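Local coordinates for pili retraction protein PilT (PDB 5FL3) that probably hydrolyses ATP to power the retraction of type IV pili, at residues R23-H28 against T36-G41; I136-P141 against L274-L279; A162-T167 against L182-E187. All blocks are in the same frame, centred on the assembly; numbering follows the deposited sequence.

Interaction 1 (R23-H28 against T36-G41); sequences RASDIH and TVRIDG
Arg23 and Asp40 join, away from its turn, the open end of a beta hairpin whose strands run through Asp26, Ile27 and His28 on one arm and Thr36 to Ile39 on the other. The strand axes approach to 4.8 Å and run 158° apart, hence antiparallel. The compact part is the paired backbone. Asp26 and Arg38 form a hydrogen-bonded pair, with Arg38 N 2.8 Å from Asp26 O, as do His28 and Thr36, while Ile27 faces Val37 in a non-hydrogen-bonded pair. Ile27 and Val37 put their side chains on the face covered by helix 11-21, where Ala24 CB also meets Val37 CB at 4.0 Å. The opposite face, with Asp26, His28, Thr36 and Arg38, is more open. There Arg38 lies alongside Asp26, its CD 3.3 Å from OD1, and the bend at chi3 (-105°) turns its NE to Gly41 O, 3.2 Å away. Ser25 N reaches Arg38 O at 2.9 Å. Beyond that, a water joins Arg23 O to Asp40 N, and exposed Arg23 meets the carboxylate end-on. Arg23 NH1 is 2.7 Å from Asp40 OD1 and Arg23 NH2 3.2 Å from Asp40 OD2, both oxygens met on their syn sides with the two planes 35° apart. An alanine in place of Asp40 removes both acceptors, and the exposed Arg23 guanidinium would probably be left without its countercharge and freer to turn. Ser25 touches ADP and the Asp40 side chain lies near that of Arg287, an ADP-binding residue, so the pair probably offsets the Arg23 charge beside it.

Interaction 2 (I136-P141 against L274-L279); sequences ILVTGP and LSQRLL. With ADP (adenosine-5'-diphosphate), chain B.
Val138 lays its CG1 methyl over one face of the Gln276 carboxamide, 4.0 Å from CD, a placement that follows from CG1 lying anti to the backbone N (chi1 -177°). The other flat group is the adenine of ADP: both methyls of Leu278 rest over the same face of it, CD1 3.7 Å from C4 and CD2 3.6 Å from N1. Leu118 O accepts a hydrogen bond from the nucleotide. Strands 134-139 and 270-280 run side by side in parallel, the axes of their segments 136-139 and 274-279 being 16° apart. Leu274 is bonded on both sides, its N to Leu137 O at 2.7 Å and its O to Thr139 N at 2.9 Å; Gln276 N then binds Thr139 O at 2.9 Å. On the face that carries Thr139 and Ser275, Ser275 OG donates to Thr139 OG1 over 2.7 Å, and Thr139 OG1 is bonded in turn to Thr240 O, so the buried hydroxyls are linked in a chain. Gly140 follows with phi 144°, where a side chain would run into Gln276 O, and its own carbonyl accepts from Lys146 NZ. Gly140, Gly145, Lys146 and Ser147 fit a Walker A P-loop, and the last three bind ADP. The chemistry implies that the pairing probably holds the start of the phosphate loop, while further along strand 270-280 Leu278 offers the adenine an apolar surface.

Interaction 3 (A162-T167 against L182-E187); sequences AKNIIT and LVVQRE
Ile165 O accepts the shortest backbone bond of the contact, from Val184 N at 2.6 Å with an N-H...O angle of 172°, and Val183 CA adds a CA-H...O contact to the same oxygen. Strands 164-169 and 182-187 form the parallel margin of the mixed sheet in this P-loop NTPase fold, with 182-187 outermost within the chain; the axes of segments 164-167 and 182-187 are 15° apart. Further bonds on either side keep the register: Ile165 N to Leu182 O at 2.7 Å, Thr167 N to Val184 O at 2.8 Å, and Arg186 N to Thr167 O at 3.0 Å.

Ile165 and Val183 lie side by side, CD1 of the isoleucine 4.1 Å from CG2 of the valine, on the face packed against helix 146-160. On the other face Asn164 CG stands anti to its backbone N (chi1 -173°), which brings OD1 to 3.5 Å from Leu182 CB, while ND2 is bonded to Asp206 O. Back on the helix 146-160 face, Thr167 and Gln185 point the same way, and the threonine OG1 touches Gln185 CB at 3.5 Å. Their polar ends converge on one acceptor, for both Thr167 OG1 and Gln185 NE2 are hydrogen-bonded to Glu169 OE2.

From the N terminus, interaction 1 comes first: after seven intervening residues beyond His28 the chain returns at Thr36, closing a short hairpin in the antiparallel sheet of the N-terminal part. Interaction 2 opens later with 136-141 and is completed only by 274-279, bridging 132 residues. Interaction 3 is nested within that long loop, joining 162-167 to 182-187 across 14 residues. Interactions 2 and 3 belong to the same mixed sheet, interaction 3 at one margin and interaction 2 toward the other, one strand in from the edge, with centres about 22 Å apart. Interaction 1 touches neither, yet Ser25 and Leu278 both border the ADP, so the nucleotide is met from both parts of the fold.

Interaction 1 (R23-H28 against T36-G41)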
loop_
_atom_site.group_PDB
_atom_site.type_symbol
_atom_site.label_atom_id
_atom_site.label_comp_id
_atom_site.label_asym_id
_atom_site.label_seq_id
_atom_site.Cartn_x
_atom_site.Cartn_y
_atom_site.Cartn_z
ATOM N N ARG A 23 -3.673 11.067 -14.869
ATOM C CA ARG A 23 -3.244 10.342 -13.658
ATOM C C ARG A 23 -4.381 9.651 -12.899
ATOM O O ARG A 23 -4.342 9.519 -11.669
ATOM C CB ARG A 23 -2.487 11.266 -12.701
ATOM C CG ARG A 23 -1.057 11.568 -13.139
ATOM C CD ARG A 23 -0.403 12.504 -12.158
ATOM N NE ARG A 23 -1.262 13.652 -11.884
ATOM C CZ ARG A 23 -1.779 13.927 -10.691
ATOM N NH1 ARG A 23 -1.514 13.135 -9.655
ATOM N NH2 ARG A 23 -2.553 14.998 -10.532
ATOM N N ALA A 24 -5.376 9.179 -13.639
ATOM C CA ALA A 24 -6.465 8.438 -13.016
ATOM C C ALA A 24 -5.956 7.115 -12.494
ATOM O O ALA A 24 -5.388 6.333 -13.244
ATOM C CB ALA A 24 -7.607 8.201 -13.999
ATOM N N SER A 25 -6.190 6.865 -11.212
ATOM C CA SER A 25 -5.941 5.568 -10.627
ATOM C C SER A 25 -7.109 4.617 -10.894
ATOM O O SER A 25 -6.926 3.402 -11.011
ATOM C CB SER A 25 -5.711 5.718 -9.135
ATOM O OG SER A 25 -6.783 6.432 -8.576
ATOM N N ASP A 26 -8.308 5.184 -10.997
ATOM C CA ASP A 26 -9.534 4.398 -11.109
ATOM C C ASP A 26 -10.522 5.105 -12.021
ATOM O O ASP A 26 -10.673 6.337 -11.958
ATOM C CB ASP A 26 -10.177 4.167 -9.732
ATOM C CG ASP A 26 -9.231 3.508 -8.734
ATOM O OD1 ASP A 26 -8.503 4.226 -8.002
ATOM O OD2 ASP A 26 -9.230 2.259 -8.678
ATOM N N ILE A 27 -11.182 4.322 -12.866
ATOM C CA ILE A 27 -12.218 4.832 -13.747
ATOM C C ILE A 27 -13.568 4.185 -13.431
ATOM O O ILE A 27 -13.714 2.955 -13.443
ATOM C CB ILE A 27 -11.862 4.592 -15.233
ATOM C CG1 ILE A 27 -10.551 5.299 -15.593
ATOM C CG2 ILE A 27 -12.994 5.059 -16.143
ATOM C CD1 ILE A 27 -9.918 4.761 -16.837
ATOM N N HIS A 28 -14.547 5.030 -13.133
ATOM C CA HIS A 28 -15.900 4.584 -12.862
ATOM C C HIS A 28 -16.846 4.928 -14.017
ATOM O O HIS A 28 -17.014 6.094 -14.370
ATOM C CB HIS A 28 -16.394 5.205 -11.558
ATOM C CG HIS A 28 -15.689 4.683 -10.340
ATOM N ND1 HIS A 28 -14.371 4.974 -10.058
ATOM C CD2 HIS A 28 -16.112 3.865 -9.347
ATOM C CE1 HIS A 28 -14.017 4.378 -8.936
ATOM N NE2 HIS A 28 -15.059 3.706 -8.480
ATOM N N THR A 36 -16.371 9.074 -14.589
ATOM C CA THR A 36 -15.840 9.646 -13.360
ATOM C C THR A 36 -14.482 9.043 -13.051
ATOM O O THR A 36 -14.290 7.824 -13.152
ATOM C CB THR A 36 -16.805 9.416 -12.185
ATOM O OG1 THR A 36 -18.023 10.145 -12.425
ATOM C CG2 THR A 36 -16.172 9.843 -10.837
ATOM N N VAL A 37 -13.521 9.884 -12.699
ATOM C CA VAL A 37 -12.214 9.341 -12.420
ATOM C C VAL A 37 -11.848 9.582 -10.970
ATOM O O VAL A 37 -12.309 10.540 -10.336
ATOM C CB VAL A 37 -11.132 9.938 -13.340
ATOM C CG1 VAL A 37 -11.458 9.651 -14.806
ATOM C CG2 VAL A 37 -11.002 11.421 -13.089
ATOM N N ARG A 38 -11.037 8.677 -10.446
ATOM C CA ARG A 38 -10.390 8.891 -9.174
ATOM C C ARG A 38 -8.961 9.387 -9.445
ATOM O O ARG A 38 -8.160 8.675 -10.062
ATOM C CB ARG A 38 -10.424 7.598 -8.371
ATOM C CG ARG A 38 -9.586 7.582 -7.147
ATOM C CD ARG A 38 -10.048 6.474 -6.232
ATOM N NE ARG A 38 -10.779 7.053 -5.123
ATOM C CZ ARG A 38 -12.007 6.728 -4.749
ATOM N NH1 ARG A 38 -12.695 5.778 -5.364
ATOM N NH2 ARG A 38 -12.528 7.361 -3.725
ATOM N N ILE A 39 -8.674 10.626 -9.033
ATOM C CA ILE A 39 -7.339 11.233 -9.136
ATOM C C ILE A 39 -6.902 11.755 -7.782
ATOM O O ILE A 39 -7.684 12.411 -7.096
ATOM C CB ILE A 39 -7.291 12.420 -10.127
ATOM C CG1 ILE A 39 -7.671 11.980 -11.539
ATOM C CG2 ILE A 39 -5.914 13.061 -10.128
ATOM C CD1 ILE A 39 -7.963 13.156 -12.485
ATOM N N ASP A 40 -5.656 11.477 -7.406
ATOM C CA ASP A 40 -5.131 11.821 -6.078
ATOM C C ASP A 40 -6.117 11.478 -4.959
ATOM O O ASP A 40 -6.295 12.264 -4.028
ATOM C CB ASP A 40 -4.761 13.314 -5.998
ATOM C CG ASP A 40 -3.667 13.705 -6.988
ATOM O OD1 ASP A 40 -2.751 12.878 -7.220
ATOM O OD2 ASP A 40 -3.742 14.831 -7.548
ATOM N N GLY A 41 -6.763 10.318 -5.067
ATOM C CA GLY A 41 -7.642 9.810 -4.027
ATOM C C GLY A 41 -9.070 10.291 -4.150
ATOM O O GLY A 41 -9.965 9.734 -3.520
HETATM O O HOH W 1 -4.011 9.589 -9.127
#

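Interaction 2 (I136-P141 against L274-L279)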
loop_
_atom_site.group_PDB
_atom_site.type_symbol
_atom_site.label_atom_id
_atom_site.label_comp_id
_atom_site.label_asym_id
_atom_site.label_seq_id
_atom_site.Cartn_x
_atom_site.Cartn_y
_atom_site.Cartn_z
ATOM N N ILE A 136 9.585 -5.788 7.480
ATOM C CA ILE A 136 9.298 -4.376 7.213
ATOM C C ILE A 136 7.784 -4.229 7.069
ATOM O O ILE A 136 7.186 -4.850 6.204
ATOM C CB ILE A 136 10.033 -3.862 5.922
ATOM C CG1 ILE A 136 11.542 -3.763 6.158
ATOM C CG2 ILE A 136 9.486 -2.514 5.443
ATOM C CD1 ILE A 136 12.340 -3.680 4.862
ATOM N N LEU A 137 7.157 -3.436 7.928
ATOM C CA LEU A 137 5.706 -3.220 7.855
ATOM C C LEU A 137 5.355 -1.804 7.422
ATOM O O LEU A 137 5.769 -0.831 8.053
ATOM C CB LEU A 137 5.046 -3.502 9.204
ATOM C CG LEU A 137 5.042 -4.969 9.599
ATOM C CD1 LEU A 137 4.415 -5.121 10.981
ATOM C CD2 LEU A 137 4.300 -5.800 8.533
ATOM N N VAL A 138 4.588 -1.698 6.347
ATOM C CA VAL A 138 4.066 -0.415 5.898
ATOM C C VAL A 138 2.568 -0.349 6.238
ATOM O O VAL A 138 1.785 -1.119 5.688
ATOM C CB VAL A 138 4.278 -0.230 4.387
ATOM C CG1 VAL A 138 3.783 1.148 3.948
ATOM C CG2 VAL A 138 5.723 -0.420 4.035
ATOM N N THR A 139 2.165 0.536 7.146
ATOM C CA THR A 139 0.785 0.488 7.665
ATOM C C THR A 139 -0.026 1.762 7.408
ATOM O O THR A 139 0.528 2.832 7.121
ATOM C CB THR A 139 0.750 0.222 9.183
ATOM O OG1 THR A 139 1.003 1.442 9.894
ATOM C CG2 THR A 139 1.789 -0.811 9.579
ATOM N N GLY A 140 -1.343 1.642 7.539
ATOM C CA GLY A 140 -2.241 2.744 7.257
ATOM C C GLY A 140 -3.529 2.236 6.619
ATOM O O GLY A 140 -3.587 1.101 6.137
ATOM N N PRO A 141 -4.587 3.060 6.620
ATOM C CA PRO A 141 -5.830 2.563 6.017
ATOM C C PRO A 141 -5.778 2.649 4.490
ATOM O O PRO A 141 -4.861 3.273 3.966
ATOM C CB PRO A 141 -6.891 3.499 6.603
ATOM C CG PRO A 141 -6.151 4.794 6.819
ATOM C CD PRO A 141 -4.736 4.415 7.190
ATOM N N LEU A 274 6.642 1.599 8.948
ATOM C CA LEU A 274 6.376 2.852 8.273
ATOM C C LEU A 274 4.881 3.126 8.203
ATOM O O LEU A 274 4.201 2.636 7.306
ATOM C CB LEU A 274 6.969 2.824 6.870
ATOM C CG LEU A 274 8.496 2.778 6.819
ATOM C CD1 LEU A 274 9.003 2.144 5.541
ATOM C CD2 LEU A 274 9.016 4.188 6.941
ATOM N N SER A 275 4.364 3.906 9.147
ATOM C CA SER A 275 2.938 4.212 9.167
ATOM C C SER A 275 2.669 5.470 8.371
ATOM O O SER A 275 3.359 6.458 8.514
ATOM C CB SER A 275 2.435 4.353 10.593
ATOM O OG SER A 275 2.540 3.121 11.276
ATOM N N GLN A 276 1.670 5.416 7.503
ATOM C CA GLN A 276 1.493 6.453 6.512
ATOM C C GLN A 276 0.097 7.041 6.529
ATOM O O GLN A 276 -0.876 6.353 6.818
ATOM C CB GLN A 276 1.804 5.899 5.125
ATOM C CG GLN A 276 3.254 5.506 4.974
ATOM C CD GLN A 276 3.599 5.080 3.577
ATOM O OE1 GLN A 276 2.796 5.212 2.649
ATOM N NE2 GLN A 276 4.791 4.567 3.411
ATOM N N ARG A 277 0.027 8.329 6.211
ATOM C CA ARG A 277 -1.225 9.033 6.015
ATOM C C ARG A 277 -0.990 9.987 4.847
ATOM O O ARG A 277 0.066 10.589 4.763
ATOM C CB ARG A 277 -1.636 9.771 7.297
ATOM C CG ARG A 277 -3.088 10.164 7.399
ATOM C CD ARG A 277 -3.888 9.139 8.226
ATOM N NE ARG A 277 -3.135 8.528 9.337
ATOM C CZ ARG A 277 -2.944 9.073 10.544
ATOM N NH1 ARG A 277 -3.410 10.290 10.837
ATOM N NH2 ARG A 277 -2.261 8.398 11.465
ATOM N N LEU A 278 -1.943 10.082 3.925
ATOM C CA LEU A 278 -1.836 11.023 2.809
ATOM C C LEU A 278 -2.733 12.233 3.034
ATOM O O LEU A 278 -3.958 12.102 3.021
ATOM C CB LEU A 278 -2.209 10.356 1.488
ATOM C CG LEU A 278 -1.141 9.437 0.923
ATOM C CD1 LEU A 278 -1.641 8.727 -0.317
ATOM C CD2 LEU A 278 0.075 10.273 0.616
ATOM N N LEU A 279 -2.125 13.402 3.240
ATOM C CA LEU A 279 -2.873 14.623 3.551
ATOM C C LEU A 279 -2.929 15.546 2.353
ATOM O O LEU A 279 -1.978 15.587 1.556
ATOM C CB LEU A 279 -2.249 15.371 4.725
ATOM C CG LEU A 279 -2.050 14.613 6.039
ATOM C CD1 LEU A 279 -1.970 15.619 7.167
ATOM C CD2 LEU A 279 -3.152 13.630 6.296
HETATM P PB ADP B . -2.856 1.942 -0.295
HETATM O O1B ADP B . -4.334 1.759 -0.607
HETATM O O2B ADP B . -2.576 2.368 1.131
HETATM O O3B ADP B . -1.970 0.810 -0.760
HETATM P PA ADP B . -1.918 3.275 -2.708
HETATM O O1A ADP B . -2.907 2.463 -3.527
HETATM O O2A ADP B . -0.414 3.078 -2.873
HETATM O O3A ADP B . -2.375 3.222 -1.152
HETATM O "O5'" ADP B . -2.181 4.842 -2.979
HETATM C "C5'" ADP B . -3.468 5.385 -3.279
HETATM C "C4'" ADP B . -3.233 6.629 -4.139
HETATM O "O4'" ADP B . -2.320 7.515 -3.483
HETATM C "C3'" ADP B . -2.642 6.292 -5.501
HETATM O "O3'" ADP B . -3.455 6.954 -6.470
HETATM C "C2'" ADP B . -1.218 6.843 -5.478
HETATM O "O2'" ADP B . -0.843 7.482 -6.702
HETATM C "C1'" ADP B . -1.225 7.863 -4.347
HETATM N N9 ADP B . 0.052 7.876 -3.572
HETATM C C8 ADP B . 0.734 6.785 -3.156
HETATM N N7 ADP B . 1.854 7.120 -2.462
HETATM C C5 ADP B . 1.907 8.470 -2.428
HETATM C C6 ADP B . 2.826 9.486 -1.860
HETATM N N6 ADP B . 3.924 9.094 -1.176
HETATM N N1 ADP B . 2.512 10.806 -2.046
HETATM C C2 ADP B . 1.411 11.195 -2.723
HETATM N N3 ADP B . 0.532 10.325 -3.263
HETATM C C4 ADP B . 0.719 8.973 -3.158
#

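Interaction 3 (A162-T167 against L182-E187)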
loop_
_atom_site.group_PDB
_atom_site.type_symbol
_atom_site.label_atom_id
_atom_site.label_comp_id
_atom_site.label_asym_id
_atom_site.label_seq_id
_atom_site.Cartn_x
_atom_site.Cartn_y
_atom_site.Cartn_z
ATOM N N ALA A 162 20.988 -8.704 -6.460
ATOM C CA ALA A 162 20.638 -9.892 -7.237
ATOM C C ALA A 162 19.899 -10.896 -6.344
ATOM O O ALA A 162 20.505 -11.763 -5.722
ATOM C CB ALA A 162 21.874 -10.520 -7.852
ATOM N N LYS A 163 18.582 -10.758 -6.291
ATOM C CA LYS A 163 17.779 -11.518 -5.361
ATOM C C LYS A 163 16.550 -12.140 -5.999
ATOM O O LYS A 163 16.109 -11.752 -7.089
ATOM C CB LYS A 163 17.363 -10.620 -4.194
ATOM C CG LYS A 163 18.479 -10.438 -3.186
ATOM C CD LYS A 163 18.246 -9.249 -2.300
ATOM C CE LYS A 163 19.456 -9.019 -1.389
ATOM N NZ LYS A 163 19.490 -9.962 -0.230
ATOM N N ASN A 164 16.001 -13.132 -5.319
ATOM C CA ASN A 164 14.727 -13.658 -5.740
ATOM C C ASN A 164 13.597 -13.043 -4.887
ATOM O O ASN A 164 13.486 -13.295 -3.687
ATOM C CB ASN A 164 14.740 -15.171 -5.649
ATOM C CG ASN A 164 13.512 -15.779 -6.236
ATOM O OD1 ASN A 164 12.982 -15.284 -7.245
ATOM N ND2 ASN A 164 13.025 -16.852 -5.611
ATOM N N ILE A 165 12.779 -12.217 -5.516
ATOM C CA ILE A 165 11.712 -11.485 -4.840
ATOM C C ILE A 165 10.368 -12.062 -5.213
ATOM O O ILE A 165 9.999 -12.050 -6.391
ATOM C CB ILE A 165 11.702 -10.010 -5.228
ATOM C CG1 ILE A 165 13.035 -9.325 -4.872
ATOM C CG2 ILE A 165 10.544 -9.331 -4.592
ATOM C CD1 ILE A 165 13.185 -7.940 -5.543
ATOM N N ILE A 166 9.640 -12.562 -4.214
ATOM C CA ILE A 166 8.337 -13.180 -4.439
ATOM C C ILE A 166 7.252 -12.382 -3.734
ATOM O O ILE A 166 7.267 -12.221 -2.511
ATOM C CB ILE A 166 8.315 -14.636 -3.947
ATOM C CG1 ILE A 166 9.509 -15.404 -4.541
ATOM C CG2 ILE A 166 6.977 -15.310 -4.280
ATOM C CD1 ILE A 166 9.601 -16.848 -4.071
ATOM N N THR A 167 6.320 -11.863 -4.516
ATOM C CA THR A 167 5.257 -11.037 -3.970
ATOM C C THR A 167 3.923 -11.776 -4.086
ATOM O O THR A 167 3.710 -12.517 -5.039
ATOM C CB THR A 167 5.192 -9.638 -4.679
ATOM O OG1 THR A 167 4.471 -9.726 -5.912
ATOM C CG2 THR A 167 6.584 -9.116 -4.959
ATOM N N LEU A 182 15.138 -11.224 -9.606
ATOM C CA LEU A 182 13.917 -11.840 -10.102
ATOM C C LEU A 182 12.753 -11.301 -9.276
ATOM O O LEU A 182 12.841 -11.177 -8.057
ATOM C CB LEU A 182 13.964 -13.359 -10.006
ATOM C CG LEU A 182 15.032 -14.083 -10.805
ATOM C CD1 LEU A 182 14.908 -15.591 -10.563
ATOM C CD2 LEU A 182 14.870 -13.745 -12.264
ATOM N N VAL A 183 11.670 -10.951 -9.945
ATOM C CA VAL A 183 10.489 -10.492 -9.254
ATOM C C VAL A 183 9.341 -11.380 -9.695
ATOM O O VAL A 183 8.882 -11.291 -10.827
ATOM C CB VAL A 183 10.196 -9.012 -9.541
ATOM C CG1 VAL A 183 9.070 -8.510 -8.648
ATOM C CG2 VAL A 183 11.422 -8.207 -9.278
ATOM N N VAL A 184 8.926 -12.268 -8.797
ATOM C CA VAL A 184 7.879 -13.239 -9.050
ATOM C C VAL A 184 6.636 -12.705 -8.387
ATOM O O VAL A 184 6.587 -12.599 -7.163
ATOM C CB VAL A 184 8.238 -14.620 -8.477
ATOM C CG1 VAL A 184 7.059 -15.568 -8.562
ATOM C CG2 VAL A 184 9.455 -15.196 -9.202
ATOM N N GLN A 185 5.634 -12.357 -9.193
ATOM C CA GLN A 185 4.403 -11.749 -8.676
ATOM C C GLN A 185 3.180 -12.642 -8.890
ATOM O O GLN A 185 2.796 -12.980 -10.015
ATOM C CB GLN A 185 4.180 -10.380 -9.311
ATOM C CG GLN A 185 5.422 -9.493 -9.268
ATOM C CD GLN A 185 5.118 -8.089 -9.726
ATOM O OE1 GLN A 185 5.479 -7.693 -10.836
ATOM N NE2 GLN A 185 4.429 -7.331 -8.882
ATOM N N ARG A 186 2.569 -12.990 -7.768
ATOM C CA ARG A 186 1.512 -13.975 -7.697
ATOM C C ARG A 186 0.209 -13.334 -7.226
ATOM O O ARG A 186 0.101 -12.927 -6.077
ATOM C CB ARG A 186 1.950 -15.112 -6.766
ATOM C CG ARG A 186 2.630 -16.189 -7.534
ATOM C CD ARG A 186 3.707 -16.938 -6.825
ATOM N NE ARG A 186 3.251 -17.969 -5.907
ATOM C CZ ARG A 186 2.461 -19.016 -6.171
ATOM N NH1 ARG A 186 1.926 -19.239 -7.362
ATOM N NH2 ARG A 186 2.199 -19.859 -5.182
ATOM N N GLU A 187 -0.772 -13.249 -8.121
ATOM C CA GLU A 187 -2.040 -12.578 -7.824
ATOM C C GLU A 187 -3.015 -13.545 -7.157
ATOM O O GLU A 187 -3.249 -14.650 -7.663
ATOM C CB GLU A 187 -2.654 -11.990 -9.110
ATOM C CG GLU A 187 -3.525 -10.761 -8.879
ATOM C CD GLU A 187 -3.614 -9.825 -10.086
ATOM O OE1 GLU A 187 -3.432 -10.282 -11.239
ATOM O OE2 GLU A 187 -3.876 -8.617 -9.881
#